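Local coordinates for adenylate kinase (Desulfovibrio gigas, PDB 2XB4), which probably catalyses the reversible transfer of the terminal phosphate between ATP and AMP, and carries a zinc ion in its LID region, at residues D62-M67 against D83-N88; V109-L114 against D175-T180; R122-R127 against G168-R173; I144-D149 against G156-R161. All blocks are in the same frame, centred on the assembly; numbering follows the deposited sequence.

Interaction 1. Residues D62-M67 against D83-N88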
loop_
_atom_site.group_PDB
_atom_site.type_symbol
_atom_site.label_atom_id
_atom_site.label_comp_id
_atom_site.label_asym_id
_atom_site.label_seq_id
_atom_site.Cartn_x
_atom_site.Cartn_y
_atom_site.Cartn_z
ATOM N N ASP A 62 -32.459 -19.218 3.523
ATOM C CA ASP A 62 -33.693 -19.310 2.733
ATOM C C ASP A 62 -33.906 -18.187 1.752
ATOM O O ASP A 62 -34.864 -18.211 0.968
ATOM C CB ASP A 62 -34.960 -19.605 3.566
ATOM C CG ASP A 62 -35.398 -18.447 4.508
ATOM O OD1 ASP A 62 -34.920 -17.273 4.454
ATOM O OD2 ASP A 62 -36.319 -18.750 5.323
ATOM N N ILE A 63 -33.000 -17.189 1.783
ATOM C CA ILE A 63 -33.013 -16.164 0.777
ATOM C C ILE A 63 -31.775 -16.321 -0.132
ATOM O O ILE A 63 -31.874 -16.171 -1.350
ATOM C CB ILE A 63 -33.027 -14.732 1.425
ATOM C CG1 ILE A 63 -34.376 -14.502 2.158
ATOM C CG2 ILE A 63 -32.840 -13.697 0.368
ATOM C CD1 ILE A 63 -34.399 -13.184 2.944
ATOM N N THR A 64 -30.623 -16.618 0.446
ATOM C CA THR A 64 -29.389 -16.784 -0.311
ATOM C C THR A 64 -29.475 -17.972 -1.332
ATOM O O THR A 64 -29.089 -17.824 -2.491
ATOM C CB THR A 64 -28.245 -17.060 0.684
ATOM O OG1 THR A 64 -28.017 -15.851 1.451
ATOM C CG2 THR A 64 -26.981 -17.366 -0.100
ATOM N N ILE A 65 -30.025 -19.113 -0.922
ATOM C CA ILE A 65 -30.051 -20.280 -1.801
ATOM C C ILE A 65 -30.942 -19.944 -3.012
ATOM O O ILE A 65 -30.484 -20.104 -4.130
ATOM C CB ILE A 65 -30.601 -21.520 -1.082
ATOM C CG1 ILE A 65 -29.614 -21.981 0.031
ATOM C CG2 ILE A 65 -30.833 -22.679 -2.097
ATOM C CD1 ILE A 65 -28.349 -22.463 -0.460
ATOM N N PRO A 66 -32.174 -19.403 -2.799
ATOM C CA PRO A 66 -32.933 -18.992 -4.027
ATOM C C PRO A 66 -32.217 -17.956 -4.903
ATOM O O PRO A 66 -32.336 -18.004 -6.138
ATOM C CB PRO A 66 -34.244 -18.417 -3.477
ATOM C CG PRO A 66 -34.389 -18.899 -2.092
ATOM C CD PRO A 66 -33.050 -19.465 -1.595
ATOM N N MET A 67 -31.496 -17.029 -4.296
ATOM C CA MET A 67 -30.663 -16.137 -5.106
ATOM C C MET A 67 -29.678 -16.852 -5.973
ATOM O O MET A 67 -29.549 -16.484 -7.170
ATOM C CB MET A 67 -29.883 -15.152 -4.225
ATOM C CG MET A 67 -30.780 -14.145 -3.655
ATOM S SD MET A 67 -29.936 -12.785 -2.700
ATOM C CE MET A 67 -30.877 -11.436 -3.160
ATOM N N ASP A 83 -18.244 -20.800 -7.584
ATOM C CA ASP A 83 -16.982 -20.638 -6.902
ATOM C C ASP A 83 -17.309 -19.796 -5.650
ATOM O O ASP A 83 -17.764 -18.687 -5.757
ATOM C CB ASP A 83 -16.091 -19.909 -7.903
ATOM C CG ASP A 83 -14.760 -19.536 -7.374
ATOM O OD1 ASP A 83 -14.513 -19.759 -6.180
ATOM O OD2 ASP A 83 -13.916 -19.023 -8.172
ATOM N N GLY A 84 -17.036 -20.319 -4.476
ATOM C CA GLY A 84 -17.028 -19.559 -3.252
ATOM C C GLY A 84 -18.273 -19.789 -2.411
ATOM O O GLY A 84 -18.396 -19.263 -1.293
ATOM N N PHE A 85 -19.201 -20.566 -2.968
ATOM C CA PHE A 85 -20.435 -20.955 -2.246
ATOM C C PHE A 85 -20.659 -22.414 -2.643
ATOM O O PHE A 85 -20.572 -22.710 -3.837
ATOM C CB PHE A 85 -21.616 -20.069 -2.680
ATOM C CG PHE A 85 -22.821 -20.326 -1.946
ATOM C CD1 PHE A 85 -23.599 -21.385 -2.310
ATOM C CD2 PHE A 85 -23.162 -19.586 -0.816
ATOM C CE1 PHE A 85 -24.725 -21.684 -1.627
ATOM C CE2 PHE A 85 -24.321 -19.881 -0.075
ATOM C CZ PHE A 85 -25.125 -20.929 -0.477
ATOM N N PRO A 86 -20.975 -23.323 -1.683
ATOM C CA PRO A 86 -21.296 -23.107 -0.268
ATOM C C PRO A 86 -20.037 -23.025 0.596
ATOM O O PRO A 86 -18.977 -23.554 0.213
ATOM C CB PRO A 86 -22.141 -24.356 0.087
ATOM C CG PRO A 86 -21.556 -25.421 -0.851
ATOM C CD PRO A 86 -21.151 -24.737 -2.096
ATOM N N ARG A 87 -20.173 -22.464 1.778
ATOM C CA ARG A 87 -19.019 -22.426 2.690
ATOM C C ARG A 87 -19.153 -23.367 3.897
ATOM O O ARG A 87 -18.170 -23.598 4.656
ATOM C CB ARG A 87 -18.835 -21.001 3.241
ATOM C CG ARG A 87 -18.326 -19.991 2.146
ATOM C CD ARG A 87 -18.129 -18.665 2.923
ATOM N NE ARG A 87 -16.709 -18.439 3.285
ATOM C CZ ARG A 87 -16.317 -17.582 4.262
ATOM N NH1 ARG A 87 -17.277 -16.936 4.998
ATOM N NH2 ARG A 87 -15.006 -17.345 4.513
ATOM N N ASN A 88 -20.366 -23.843 4.136
ATOM C CA ASN A 88 -20.549 -24.719 5.304
ATOM C C ASN A 88 -21.550 -25.826 4.916
ATOM O O ASN A 88 -22.142 -25.792 3.809
ATOM C CB ASN A 88 -20.984 -23.880 6.557
ATOM C CG ASN A 88 -22.345 -23.118 6.362
ATOM O OD1 ASN A 88 -23.285 -23.635 5.795
ATOM N ND2 ASN A 88 -22.429 -21.874 6.866
#

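Interaction 2. Residues V109-L114 against D175-T180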
loop_
_atom_site.group_PDB
_atom_site.type_symbol
_atom_site.label_atom_id
_atom_site.label_comp_id
_atom_site.label_asym_id
_atom_site.label_seq_id
_atom_site.Cartn_x
_atom_site.Cartn_y
_atom_site.Cartn_z
ATOM N N VAL A 109 -17.227 -31.910 -9.389
ATOM C CA VAL A 109 -16.893 -31.041 -8.256
ATOM C C VAL A 109 -15.397 -31.097 -8.199
ATOM O O VAL A 109 -14.793 -32.204 -8.182
ATOM C CB VAL A 109 -17.517 -31.566 -6.888
ATOM C CG1 VAL A 109 -16.915 -30.822 -5.649
ATOM C CG2 VAL A 109 -18.997 -31.441 -6.939
ATOM N N ILE A 110 -14.774 -29.929 -8.192
ATOM C CA ILE A 110 -13.289 -29.878 -8.131
ATOM C C ILE A 110 -12.825 -29.398 -6.740
ATOM O O ILE A 110 -13.299 -28.373 -6.238
ATOM C CB ILE A 110 -12.774 -28.890 -9.164
ATOM C CG1 ILE A 110 -13.063 -29.434 -10.590
ATOM C CG2 ILE A 110 -11.205 -28.632 -9.026
ATOM C CD1 ILE A 110 -12.819 -28.375 -11.719
ATOM N N GLU A 111 -11.855 -30.079 -6.147
ATOM C CA GLU A 111 -11.308 -29.598 -4.891
ATOM C C GLU A 111 -9.813 -29.464 -5.081
ATOM O O GLU A 111 -9.147 -30.438 -5.473
ATOM C CB GLU A 111 -11.631 -30.563 -3.732
ATOM C CG GLU A 111 -11.017 -30.111 -2.405
ATOM C CD GLU A 111 -10.850 -31.254 -1.344
ATOM O OE1 GLU A 111 -11.376 -32.395 -1.489
ATOM O OE2 GLU A 111 -10.144 -30.975 -0.361
ATOM N N ILE A 112 -9.271 -28.279 -4.787
ATOM C CA ILE A 112 -7.823 -28.098 -4.785
ATOM C C ILE A 112 -7.317 -28.328 -3.341
ATOM O O ILE A 112 -7.764 -27.649 -2.415
ATOM C CB ILE A 112 -7.426 -26.703 -5.265
ATOM C CG1 ILE A 112 -8.068 -26.459 -6.655
ATOM C CG2 ILE A 112 -5.833 -26.622 -5.291
ATOM C CD1 ILE A 112 -7.940 -25.026 -7.101
ATOM N N LEU A 113 -6.372 -29.262 -3.181
ATOM C CA LEU A 113 -5.935 -29.788 -1.858
ATOM C C LEU A 113 -4.620 -29.128 -1.595
ATOM O O LEU A 113 -3.725 -29.179 -2.478
ATOM C CB LEU A 113 -5.610 -31.311 -1.918
ATOM C CG LEU A 113 -6.839 -32.166 -1.665
ATOM C CD1 LEU A 113 -7.822 -32.134 -2.887
ATOM C CD2 LEU A 113 -6.394 -33.571 -1.357
ATOM N N LEU A 114 -4.468 -28.574 -0.387
ATOM C CA LEU A 114 -3.185 -28.015 0.030
ATOM C C LEU A 114 -3.180 -28.056 1.584
ATOM O O LEU A 114 -4.190 -27.698 2.187
ATOM C CB LEU A 114 -3.161 -26.532 -0.499
ATOM C CG LEU A 114 -1.874 -25.781 -0.679
ATOM C CD1 LEU A 114 -1.219 -26.497 -1.867
ATOM C CD2 LEU A 114 -2.135 -24.417 -1.076
ATOM N N ASP A 175 -9.540 -21.005 9.231
ATOM C CA ASP A 175 -10.445 -21.570 10.225
ATOM C C ASP A 175 -11.740 -22.043 9.650
ATOM O O ASP A 175 -12.145 -23.190 9.902
ATOM C CB ASP A 175 -10.714 -20.613 11.401
ATOM C CG ASP A 175 -9.526 -20.526 12.378
ATOM O OD1 ASP A 175 -8.522 -21.276 12.274
ATOM O OD2 ASP A 175 -9.612 -19.674 13.254
ATOM N N ILE A 176 -12.371 -21.236 8.801
ATOM C CA ILE A 176 -13.618 -21.656 8.242
ATOM C C ILE A 176 -13.346 -22.707 7.158
ATOM O O ILE A 176 -14.015 -23.734 7.114
ATOM C CB ILE A 176 -14.374 -20.465 7.615
ATOM C CG1 ILE A 176 -14.815 -19.506 8.754
ATOM C CG2 ILE A 176 -15.621 -20.951 6.777
ATOM C CD1 ILE A 176 -15.036 -17.983 8.176
ATOM N N TYR A 177 -12.371 -22.441 6.276
ATOM C CA TYR A 177 -12.165 -23.360 5.119
ATOM C C TYR A 177 -11.815 -24.775 5.659
ATOM O O TYR A 177 -12.424 -25.824 5.263
ATOM C CB TYR A 177 -11.042 -22.879 4.175
ATOM C CG TYR A 177 -10.995 -23.835 2.962
ATOM C CD1 TYR A 177 -11.919 -23.678 1.912
ATOM C CD2 TYR A 177 -10.169 -24.989 2.965
ATOM C CE1 TYR A 177 -11.977 -24.579 0.856
ATOM C CE2 TYR A 177 -10.195 -25.917 1.909
ATOM C CZ TYR A 177 -11.110 -25.692 0.855
ATOM O OH TYR A 177 -11.173 -26.589 -0.197
ATOM N N TYR A 178 -10.923 -24.817 6.660
ATOM C CA TYR A 178 -10.388 -26.148 7.031
ATOM C C TYR A 178 -11.187 -26.870 8.122
ATOM O O TYR A 178 -10.811 -27.962 8.553
ATOM C CB TYR A 178 -8.931 -26.022 7.458
ATOM C CG TYR A 178 -7.989 -25.835 6.251
ATOM C CD1 TYR A 178 -7.395 -26.952 5.611
ATOM C CD2 TYR A 178 -7.673 -24.553 5.796
ATOM C CE1 TYR A 178 -6.534 -26.797 4.477
ATOM C CE2 TYR A 178 -6.782 -24.326 4.700
ATOM C CZ TYR A 178 -6.226 -25.465 4.019
ATOM O OH TYR A 178 -5.309 -25.317 3.001
ATOM N N ASN A 179 -12.315 -26.281 8.501
ATOM C CA ASN A 179 -13.222 -26.830 9.533
ATOM C C ASN A 179 -13.909 -28.070 8.914
ATOM O O ASN A 179 -14.791 -27.963 7.996
ATOM C CB ASN A 179 -14.176 -25.674 9.954
ATOM C CG ASN A 179 -15.346 -26.121 10.778
ATOM O OD1 ASN A 179 -15.479 -27.293 11.152
ATOM N ND2 ASN A 179 -16.285 -25.178 10.988
ATOM N N THR A 180 -13.504 -29.254 9.366
ATOM C CA THR A 180 -14.064 -30.496 8.788
ATOM C C THR A 180 -15.291 -30.923 9.621
ATOM O O THR A 180 -15.858 -31.969 9.337
ATOM C CB THR A 180 -13.024 -31.694 8.809
ATOM O OG1 THR A 180 -12.667 -32.008 10.190
ATOM C CG2 THR A 180 -11.754 -31.429 7.999
HETATM O O HOH W 1 -9.183 -28.321 -0.232
#

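Interaction 3. Residues R122-R127 against G168-R173. With SRT (S,R meso-tartaric acid), chain C.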
loop_
_atom_site.group_PDB
_atom_site.type_symbol
_atom_site.label_atom_id
_atom_site.label_comp_id
_atom_site.label_asym_id
_atom_site.label_seq_id
_atom_site.Cartn_x
_atom_site.Cartn_y
_atom_site.Cartn_z
ATOM N N ARG A 122 2.266 -19.750 1.298
ATOM C CA ARG A 122 2.129 -19.196 -0.073
ATOM C C ARG A 122 1.523 -17.792 -0.134
ATOM O O ARG A 122 1.907 -17.035 -1.032
ATOM C CB ARG A 122 1.323 -20.106 -0.960
ATOM C CG ARG A 122 2.075 -21.328 -1.290
ATOM C CD ARG A 122 1.306 -22.241 -2.222
ATOM N NE ARG A 122 2.260 -23.328 -2.518
ATOM C CZ ARG A 122 2.379 -23.948 -3.685
ATOM N NH1 ARG A 122 1.606 -23.593 -4.700
ATOM N NH2 ARG A 122 3.316 -24.912 -3.844
ATOM N N ILE A 123 0.538 -17.468 0.721
ATOM C CA ILE A 123 -0.001 -16.126 0.707
ATOM C C ILE A 123 1.097 -15.155 1.229
ATOM O O ILE A 123 1.331 -14.091 0.640
ATOM C CB ILE A 123 -1.232 -16.035 1.605
ATOM C CG1 ILE A 123 -2.368 -16.931 1.055
ATOM C CG2 ILE A 123 -1.699 -14.566 1.834
ATOM C CD1 ILE A 123 -3.424 -17.356 2.161
ATOM N N MET A 124 1.697 -15.477 2.396
ATOM C CA MET A 124 2.624 -14.493 3.070
ATOM C C MET A 124 3.887 -14.334 2.253
ATOM O O MET A 124 4.516 -13.297 2.324
ATOM C CB MET A 124 3.013 -14.993 4.498
ATOM C CG MET A 124 1.744 -15.095 5.379
ATOM S SD MET A 124 2.171 -15.350 7.079
ATOM C CE MET A 124 2.992 -13.820 7.504
ATOM N N GLY A 125 4.213 -15.325 1.427
ATOM C CA GLY A 125 5.492 -15.332 0.652
ATOM C C GLY A 125 5.446 -14.488 -0.623
ATOM O O GLY A 125 6.500 -14.200 -1.266
ATOM N N ARG A 126 4.268 -14.030 -1.022
ATOM C CA ARG A 126 4.171 -13.227 -2.261
ATOM C C ARG A 126 4.975 -11.922 -2.160
ATOM O O ARG A 126 4.888 -11.217 -1.125
ATOM C CB ARG A 126 2.715 -12.826 -2.493
ATOM C CG ARG A 126 1.669 -14.029 -2.741
ATOM C CD ARG A 126 0.217 -13.536 -2.572
ATOM N NE ARG A 126 -0.699 -14.617 -2.952
ATOM C CZ ARG A 126 -1.991 -14.673 -2.611
ATOM N NH1 ARG A 126 -2.520 -13.671 -1.904
ATOM N NH2 ARG A 126 -2.755 -15.726 -2.994
ATOM N N ARG A 127 5.668 -11.554 -3.219
ATOM C CA ARG A 127 6.458 -10.281 -3.274
ATOM C C ARG A 127 6.067 -9.632 -4.577
ATOM O O ARG A 127 5.980 -10.323 -5.587
ATOM C CB ARG A 127 7.970 -10.530 -3.257
ATOM C CG ARG A 127 8.425 -11.080 -1.808
ATOM C CD ARG A 127 8.192 -10.023 -0.663
ATOM N NE ARG A 127 8.644 -10.515 0.653
ATOM C CZ ARG A 127 7.920 -11.247 1.512
ATOM N NH1 ARG A 127 6.680 -11.651 1.209
ATOM N NH2 ARG A 127 8.490 -11.646 2.659
ATOM N N GLY A 168 -3.770 -12.696 11.317
ATOM C CA GLY A 168 -5.071 -12.910 12.003
ATOM C C GLY A 168 -6.150 -13.074 10.933
ATOM O O GLY A 168 -7.009 -13.915 11.065
ATOM N N ALA A 169 -6.089 -12.304 9.835
ATOM C CA ALA A 169 -7.191 -12.381 8.849
ATOM C C ALA A 169 -7.084 -13.690 8.032
ATOM O O ALA A 169 -8.102 -14.276 7.676
ATOM C CB ALA A 169 -7.150 -11.168 7.897
ATOM N N ILE A 170 -5.858 -14.059 7.645
ATOM C CA ILE A 170 -5.592 -15.287 6.888
ATOM C C ILE A 170 -6.113 -16.471 7.727
ATOM O O ILE A 170 -6.876 -17.313 7.213
ATOM C CB ILE A 170 -4.098 -15.434 6.586
ATOM C CG1 ILE A 170 -3.626 -14.395 5.540
ATOM C CG2 ILE A 170 -3.789 -16.846 6.089
ATOM C CD1 ILE A 170 -2.075 -14.402 5.525
ATOM N N ASN A 171 -5.767 -16.478 9.033
ATOM C CA ASN A 171 -6.192 -17.562 9.931
ATOM C C ASN A 171 -7.696 -17.670 10.141
ATOM O O ASN A 171 -8.225 -18.773 10.250
ATOM C CB ASN A 171 -5.469 -17.496 11.277
ATOM C CG ASN A 171 -4.022 -17.979 11.170
ATOM O OD1 ASN A 171 -3.746 -18.916 10.434
ATOM N ND2 ASN A 171 -3.141 -17.422 11.995
ATOM N N LYS A 172 -8.405 -16.555 10.185
ATOM C CA LYS A 172 -9.819 -16.656 10.354
ATOM C C LYS A 172 -10.466 -17.206 9.061
ATOM O O LYS A 172 -11.399 -17.991 9.191
ATOM C CB LYS A 172 -10.409 -15.295 10.626
ATOM C CG LYS A 172 -10.016 -14.876 12.127
ATOM C CD LYS A 172 -10.392 -13.484 12.355
ATOM C CE LYS A 172 -10.351 -13.213 13.863
ATOM N NZ LYS A 172 -11.404 -12.185 14.034
ATOM N N ARG A 173 -9.956 -16.880 7.850
ATOM C CA ARG A 173 -10.541 -17.507 6.658
ATOM C C ARG A 173 -10.186 -19.017 6.595
ATOM O O ARG A 173 -11.036 -19.827 6.176
ATOM C CB ARG A 173 -10.097 -16.819 5.354
ATOM C CG ARG A 173 -10.569 -15.342 5.221
ATOM C CD ARG A 173 -10.013 -14.729 3.939
ATOM N NE ARG A 173 -10.036 -13.300 4.104
ATOM C CZ ARG A 173 -9.005 -12.454 4.355
ATOM N NH1 ARG A 173 -7.676 -12.787 4.363
ATOM N NH2 ARG A 173 -9.346 -11.176 4.514
HETATM O O1 SRT C . -3.860 -18.138 -4.118
HETATM O O11 SRT C . -4.876 -17.593 -6.067
HETATM C C1 SRT C . -4.830 -17.738 -4.817
HETATM C C2 SRT C . -6.030 -17.717 -3.973
HETATM O O2 SRT C . -6.025 -16.966 -2.775
HETATM C C3 SRT C . -7.286 -18.279 -4.537
HETATM O O3 SRT C . -6.889 -19.572 -4.010
HETATM C C4 SRT C . -8.493 -17.835 -3.826
HETATM O O4 SRT C . -9.034 -16.796 -4.239
HETATM O O41 SRT C . -8.895 -18.517 -2.877
#

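Interaction 4. Residues I144-D149 against G156-R161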
loop_
_atom_site.group_PDB
_atom_site.type_symbol
_atom_site.label_atom_id
_atom_site.label_comp_id
_atom_site.label_asym_id
_atom_site.label_seq_id
_atom_site.Cartn_x
_atom_site.Cartn_y
_atom_site.Cartn_z
ATOM N N ILE A 144 9.331 -19.933 -8.451
ATOM C CA ILE A 144 9.283 -18.476 -8.658
ATOM C C ILE A 144 9.880 -17.665 -7.487
ATOM O O ILE A 144 9.451 -16.543 -7.245
ATOM C CB ILE A 144 7.827 -17.984 -8.924
ATOM C CG1 ILE A 144 6.890 -18.468 -7.809
ATOM C CG2 ILE A 144 7.334 -18.518 -10.247
ATOM C CD1 ILE A 144 5.535 -17.705 -7.698
ATOM N N LYS A 145 10.891 -18.206 -6.781
ATOM C CA LYS A 145 11.663 -17.515 -5.758
ATOM C C LYS A 145 12.268 -16.298 -6.352
ATOM O O LYS A 145 12.663 -16.345 -7.539
ATOM C CB LYS A 145 12.939 -18.328 -5.390
ATOM C CG LYS A 145 12.778 -19.508 -4.619
ATOM C CD LYS A 145 14.241 -20.133 -4.407
ATOM C CE LYS A 145 15.195 -20.270 -5.696
ATOM N NZ LYS A 145 16.283 -21.337 -5.435
ATOM N N PRO A 146 12.434 -15.224 -5.547
ATOM C CA PRO A 146 13.071 -14.019 -6.078
ATOM C C PRO A 146 14.512 -14.243 -6.338
ATOM O O PRO A 146 15.060 -15.268 -5.873
ATOM C CB PRO A 146 12.947 -13.020 -4.952
ATOM C CG PRO A 146 11.800 -13.511 -4.113
ATOM C CD PRO A 146 11.817 -14.983 -4.204
ATOM N N ASN A 147 15.129 -13.304 -7.064
ATOM C CA ASN A 147 16.564 -13.320 -7.293
ATOM C C ASN A 147 17.195 -12.468 -6.196
ATOM O O ASN A 147 17.361 -11.250 -6.365
ATOM C CB ASN A 147 16.844 -12.745 -8.699
ATOM C CG ASN A 147 18.321 -12.538 -8.983
ATOM O OD1 ASN A 147 18.691 -11.649 -9.748
ATOM N ND2 ASN A 147 19.151 -13.342 -8.401
ATOM N N GLY A 148 17.511 -13.095 -5.060
ATOM C CA GLY A 148 17.892 -12.361 -3.852
ATOM C C GLY A 148 16.761 -11.477 -3.320
ATOM O O GLY A 148 15.699 -11.979 -2.989
ATOM N N ASP A 149 16.960 -10.169 -3.244
ATOM C CA ASP A 149 15.872 -9.263 -2.855
ATOM C C ASP A 149 15.128 -8.682 -4.031
ATOM O O ASP A 149 14.311 -7.840 -3.802
ATOM C CB ASP A 149 16.413 -8.074 -2.063
ATOM C CG ASP A 149 16.861 -8.459 -0.678
ATOM O OD1 ASP A 149 16.177 -9.286 -0.040
ATOM O OD2 ASP A 149 17.910 -7.938 -0.249
ATOM N N GLY A 156 13.567 -5.704 -10.827
ATOM C CA GLY A 156 12.947 -4.588 -10.086
ATOM C C GLY A 156 12.867 -4.851 -8.590
ATOM O O GLY A 156 12.927 -5.986 -8.105
ATOM N N ALA A 157 12.693 -3.776 -7.848
ATOM C CA ALA A 157 12.490 -3.881 -6.404
ATOM C C ALA A 157 11.239 -4.661 -6.057
ATOM O O ALA A 157 10.228 -4.617 -6.802
ATOM C CB ALA A 157 12.459 -2.459 -5.730
ATOM N N LEU A 158 11.275 -5.341 -4.899
ATOM C CA LEU A 158 10.125 -6.206 -4.442
ATOM C C LEU A 158 9.551 -5.618 -3.165
ATOM O O LEU A 158 10.285 -5.091 -2.318
ATOM C CB LEU A 158 10.619 -7.662 -4.146
ATOM C CG LEU A 158 10.865 -8.455 -5.424
ATOM C CD1 LEU A 158 11.448 -9.845 -5.014
ATOM C CD2 LEU A 158 9.633 -8.567 -6.349
ATOM N N SER A 159 8.252 -5.735 -2.988
ATOM C CA SER A 159 7.722 -5.406 -1.666
ATOM C C SER A 159 6.650 -6.361 -1.268
ATOM O O SER A 159 6.129 -7.102 -2.110
ATOM C CB SER A 159 7.244 -3.974 -1.656
ATOM O OG SER A 159 6.188 -3.859 -2.490
ATOM N N ALA A 160 6.294 -6.349 0.021
ATOM C CA ALA A 160 5.208 -7.178 0.482
ATOM C C ALA A 160 3.886 -6.392 0.517
ATOM O O ALA A 160 3.919 -5.169 0.687
ATOM C CB ALA A 160 5.560 -7.777 1.851
ATOM N N ARG A 161 2.741 -7.070 0.391
ATOM C CA ARG A 161 1.448 -6.348 0.562
ATOM C C ARG A 161 0.944 -6.594 1.967
ATOM O O ARG A 161 0.937 -7.735 2.427
ATOM C CB ARG A 161 0.384 -6.896 -0.401
ATOM C CG ARG A 161 0.809 -6.883 -1.892
ATOM C CD ARG A 161 -0.397 -7.272 -2.811
ATOM N NE ARG A 161 -0.975 -8.628 -2.523
ATOM C CZ ARG A 161 -2.123 -9.069 -3.081
ATOM N NH1 ARG A 161 -2.859 -8.233 -3.878
ATOM N NH2 ARG A 161 -2.576 -10.305 -2.786
HETATM O O HOH W 2 13.806 -5.259 -3.556
#

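Interaction 1. Residues D62-M67 against D83-N88
The ring of Phe85 is carried toward helix 61-75 with CG anti to the backbone N (chi1 -176°), and it meets Thr64 and Ile65 there. Thr64 turns its methyl CG2 the same way, anti to its own N. That leaves OG1 (chi1 -68°) turned back along the helix, where it makes a weak hydrogen bond to Pro60 O. The Thr64 methyl comes obliquely to the far end of the ring, with CG2 3.7 Å from Phe85 CE2. Ile65 uses the tip of its longer branch. Its CD1 lies at the ring edge, near the ring plane, 3.6 Å from Phe85 CZ. The two side chains cross at about a right angle. The loop 83-88 follows strand 80-83 of the parallel core sheet. It holds Gly84, Phe85, Pro86 and Arg87, all predicted to bind AMP, while helix 61-75 begins just after the predicted NMP region. The peptide bond before Pro86 is cis. Pro86 CB lies 4.0 Å above one face of the Phe85 ring, toward its rim. Helix 89-101 adds Gln91 beside Phe85 and Lys94 and Ala98 beside Ile65. In the same loop, Asn88 ND2 hydrogen-bonds to Arg55 O of the second subunit.

Interaction 2. Residues V109-L114 against D175-T180
This is a buried polar contact between the end of an inner strand of the parallel sheet, 108-113, which lies between strands 2-6 and 201-206, and the C-terminal end of helix 167-177. Two tyrosines, neighbours in sequence, reach the strand side by side. Tyr178 OH donates to Leu114 O at 2.8 Å. The hydroxyl sits above the carbonyl plane, while Leu114 O lies in the plane of the ring, at its edge. Tyr177 works through a water. Its CG is anti to the backbone N (chi1 -175°), which sends the ring toward the strand. The water accepts from Tyr177 OH at 2.6 Å. It spends its two protons on Ile112 O at 2.7 Å and Glu111 OE2 at 2.8 Å. The other carboxylate oxygen, Glu111 OE1, is bonded to Tyr202 OH of the next strand. Tyr177 CD2 also lies over the centre of the Tyr178 ring, 3.7 Å above it. A proton on OE2 from a water that itself accepts from Tyr177 would probably favour the charged form of Glu111.

Interaction 3. Residues R122-R127 against G168-R173
Helices 116-124 and 167-177 pack beside the P-loop end of the nucleotide site, where a meso-tartaric acid is bound. The Ile123 and Ile170 side chains run antiparallel alongside each other. Ile123 CG2 lies 3.7 Å from Ile170 CD1, and Ile123 CD1 4.0 Å from Ile170 CG2. Ile170 carries CG1 anti to its carbonyl carbon (chi1 -70°), and its CD1 also comes 3.9 Å from Met124 CG. Arg126, predicted to bind ATP, extends its chain to the ligand. Arg126 NH2 is 2.9 Å from tartaric acid O1, and this oxygen lies in the guanidinium plane. NH1 forms a salt bridge with Asp164. Arg127 folds back over its own segment, and its NH1 donates to Met124 O at 2.9 Å and to Arg126 O at 3.0 Å. The ligand is also hydrogen-bonded to Gly10 N, Lys13 N and Asn132 ND2 of the third subunit. Apolar side chains make the contact between the two segments, while Arg126 turns its charge to the ligand. Such an in-plane arginine is consistent with a phosphate site.

Interaction 4. Residues I144-D149 against G156-R161
Leu158 fills the tight part of this contact by pushing its CD1 methyl against the ring of Pro146. Leu158 CD1 lies 3.5 Å from Pro146 CB and 3.8 Å from Pro146 CG, so the methyl meets one side of the proline ring. The two side chains cross at about a right angle. Leu158 has CG anti to its carbonyl carbon (chi1 -76°), and from there CD1 reaches both Pro146 and the backbone of Asp149. Asp149 O lies 3.7 Å from Leu158 CD1 and equally close to Leu158 CB. Asn137 adds to the packing around Leu158, and Ile139 to that around Pro146. The other side is looser and wet. Asp149 is exposed. Its carbonyl touches the Leu158 side chain directly but reaches the Leu158 backbone N through a water. That water donates to Asp149 O at 2.6 Å and accepts from Leu158 N at 2.9 Å. Gly148 turns the loop with a positive phi of 63°. Strand 158-159 pairs antiparallel with strand 128-129. By nearest atoms, the Leu158 side chain is about 4 Å from those of Cys129 and Cys151 and about 6 Å from the zinc ion. Cys129, His135, Cys151 and Cys154 bind the zinc, and the arrangement is that of a metal-bearing adenylate kinase LID, a small zinc site of three cysteines and one histidine built on loops and a short two-stranded sheet.

In the fold
From the N terminus, interaction 1 closes first, joining helix 61-75 to the loop after strand 80-83, and it ends before interaction 2 opens. Interaction 2 then spans the longest loop, from strand 108-113 to the end of helix 167-177. Interaction 3 is nested inside it, between helix 116-124 and the same helix 167-177. Interaction 4 is nested inside interaction 3 and closes a short loop around part of the zinc site. Interactions 1 and 2 touch where Arg87 packs on Ile176. Interactions 2 and 3 meet through Leu114 and Arg122. Interactions 3 and 4 meet around Arg127 and Leu158. Together they lead from the predicted AMP site through the core to the LID.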